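ESX-5 secretion system protein EccC5 (Mycobacterium tuberculosis, PDB 6J18) serves as an ATPase component of the ESX-5 type VII secretion system, which exports EsxN and a number of PE_PGRS and PPE proteins, including PPE41. Local coordinates at residues 138-143 and 156-161. Numbering follows the deposited sequence. Where two conformers were deposited one is given.
Sequences AQVWLV and DYVERF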
# COMPACT_ATOMS: atom_id res chain seq x y z
N ALA A 138 -12.37 -4.62 4.78
CA ALA A 138 -10.91 -4.57 4.71
C ALA A 138 -10.26 -5.08 5.98
O ALA A 138 -10.68 -4.77 7.09
CB ALA A 138 -10.44 -3.16 4.41
N GLN A 139 -9.20 -5.85 5.78
CA GLN A 139 -8.45 -6.44 6.88
C GLN A 139 -6.98 -6.07 6.72
O GLN A 139 -6.40 -6.25 5.64
CB GLN A 139 -8.65 -7.96 6.88
CG GLN A 139 -7.75 -8.73 7.80
CD GLN A 139 -8.03 -10.22 7.76
OE1 GLN A 139 -7.29 -10.99 7.15
NE2 GLN A 139 -9.12 -10.63 8.39
N VAL A 140 -6.38 -5.53 7.77
CA VAL A 140 -5.02 -5.01 7.67
C VAL A 140 -4.00 -5.89 8.39
O VAL A 140 -4.19 -6.28 9.54
CB VAL A 140 -4.92 -3.58 8.24
CG1 VAL A 140 -3.47 -3.13 8.34
CG2 VAL A 140 -5.73 -2.61 7.39
N TRP A 141 -2.92 -6.21 7.68
CA TRP A 141 -1.78 -6.93 8.25
C TRP A 141 -0.58 -6.00 8.25
O TRP A 141 -0.00 -5.71 7.20
CB TRP A 141 -1.50 -8.21 7.46
CG TRP A 141 -2.65 -9.18 7.45
CD1 TRP A 141 -3.89 -8.97 6.89
CD2 TRP A 141 -2.68 -10.50 8.01
NE1 TRP A 141 -4.68 -10.08 7.08
CE2 TRP A 141 -3.96 -11.03 7.76
CE3 TRP A 141 -1.75 -11.28 8.69
CZ2 TRP A 141 -4.33 -12.31 8.17
CZ3 TRP A 141 -2.12 -12.55 9.10
CH2 TRP A 141 -3.40 -13.05 8.84
N LEU A 142 -0.20 -5.52 9.43
CA LEU A 142 0.72 -4.40 9.54
C LEU A 142 2.12 -4.78 10.02
O LEU A 142 2.29 -5.33 11.11
CB LEU A 142 0.12 -3.35 10.48
CG LEU A 142 0.90 -2.05 10.73
CD1 LEU A 142 0.99 -1.22 9.46
CD2 LEU A 142 0.25 -1.25 11.85
N VAL A 143 3.13 -4.48 9.20
CA VAL A 143 4.51 -4.56 9.64
C VAL A 143 4.99 -3.16 10.01
O VAL A 143 5.17 -2.32 9.13
CB VAL A 143 5.44 -5.16 8.56
CG1 VAL A 143 6.86 -5.29 9.10
CG2 VAL A 143 4.92 -6.51 8.11
N ASP A 156 -10.52 -3.55 14.94
CA ASP A 156 -11.59 -4.10 14.11
C ASP A 156 -11.14 -4.15 12.65
O ASP A 156 -11.80 -4.77 11.81
CB ASP A 156 -12.87 -3.28 14.25
CG ASP A 156 -12.64 -1.79 14.10
OD1 ASP A 156 -11.48 -1.35 14.14
OD2 ASP A 156 -13.64 -1.05 13.95
N TYR A 157 -10.03 -3.48 12.35
CA TYR A 157 -9.44 -3.52 11.02
C TYR A 157 -8.13 -4.30 11.01
O TYR A 157 -7.87 -5.09 10.10
CB TYR A 157 -9.17 -2.10 10.50
CG TYR A 157 -10.41 -1.38 10.01
CD1 TYR A 157 -10.84 -1.53 8.70
CD2 TYR A 157 -11.13 -0.55 10.85
CE1 TYR A 157 -11.97 -0.87 8.24
CE2 TYR A 157 -12.26 0.11 10.41
CZ TYR A 157 -12.67 -0.05 9.10
OH TYR A 157 -13.80 0.61 8.66
N VAL A 158 -7.32 -4.08 12.04
CA VAL A 158 -6.00 -4.70 12.12
C VAL A 158 -6.09 -6.12 12.65
O VAL A 158 -6.26 -6.35 13.85
CB VAL A 158 -5.05 -3.89 13.02
CG1 VAL A 158 -3.68 -4.54 13.05
CG2 VAL A 158 -4.95 -2.46 12.52
N GLU A 159 -5.98 -7.09 11.74
CA GLU A 159 -6.01 -8.50 12.10
C GLU A 159 -4.74 -8.87 12.86
O GLU A 159 -4.80 -9.45 13.95
CB GLU A 159 -6.15 -9.37 10.85
CG GLU A 159 -6.13 -10.87 11.10
CD GLU A 159 -7.39 -11.38 11.76
OE1 GLU A 159 -8.34 -10.59 11.94
OE2 GLU A 159 -7.44 -12.58 12.11
N ARG A 160 -3.60 -8.55 12.27
CA ARG A 160 -2.31 -8.84 12.88
C ARG A 160 -1.32 -7.70 12.65
O ARG A 160 -1.33 -7.07 11.59
CB ARG A 160 -1.73 -10.15 12.34
CG ARG A 160 -2.48 -11.40 12.75
CD ARG A 160 -2.14 -11.81 14.18
NE ARG A 160 -1.11 -12.84 14.22
CZ ARG A 160 0.17 -12.61 14.50
NH1 ARG A 160 0.58 -11.37 14.75
NH2 ARG A 160 1.04 -13.61 14.51
N PHE A 161 -0.49 -7.43 13.64
CA PHE A 161 0.60 -6.47 13.47
C PHE A 161 1.87 -7.04 14.07
O PHE A 161 1.82 -7.83 15.01
CB PHE A 161 0.26 -5.11 14.08
CG PHE A 161 -0.01 -5.14 15.56
CD1 PHE A 161 1.02 -4.96 16.47
CD2 PHE A 161 -1.30 -5.33 16.04
CE1 PHE A 161 0.77 -4.99 17.83
CE2 PHE A 161 -1.55 -5.35 17.39
CZ PHE A 161 -0.52 -5.18 18.29
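Glu159, at the corner where segment 156-161 turns, reaches to Gln139 and Trp141 of strand 137-143. Glu159 CB sits 3.5 Å from Gln139 CG. Glu159 CG, anti to the backbone N (chi1 178°), lies over one face of the Trp141 indole near its rim, 3.7 Å from Trp141 CZ2, in an off-centre CH-pi contact with the six-membered ring. The chain then bends, and the carboxylate stacks on the Gln139 amide, planes 24° apart. Glu159 OE1 accepts a hydrogen bond from Ser126 N; Glu159 OE2 is also hydrogen-bonded elsewhere. Gln139 OE1, in plane at the indole edge, takes a hydrogen bond from Trp141 NE1 (2.8 Å). Gln139 NE2 binds Gly124 O.

The strands run parallel. Val140 N bonds Tyr157 O (2.8 Å), and Glu159 N bonds Val140 O (2.9 Å). A beta bulge follows, then Leu142 N bonds Arg160 O (2.9 Å). Arg160 N is buried without a partner. Arg160 CB and CG pack against Trp141 CE3 and CZ3; in one of two conformers, Arg160 NE forms a salt bridge with Glu174.

This pairing adds a parallel strand to the mixed sheet of the third, C-terminal FtsK/SpoIIIE-type domain of EccC5. Hydrogen bonds tie indole, amide and carboxylate, which should limit their rotation.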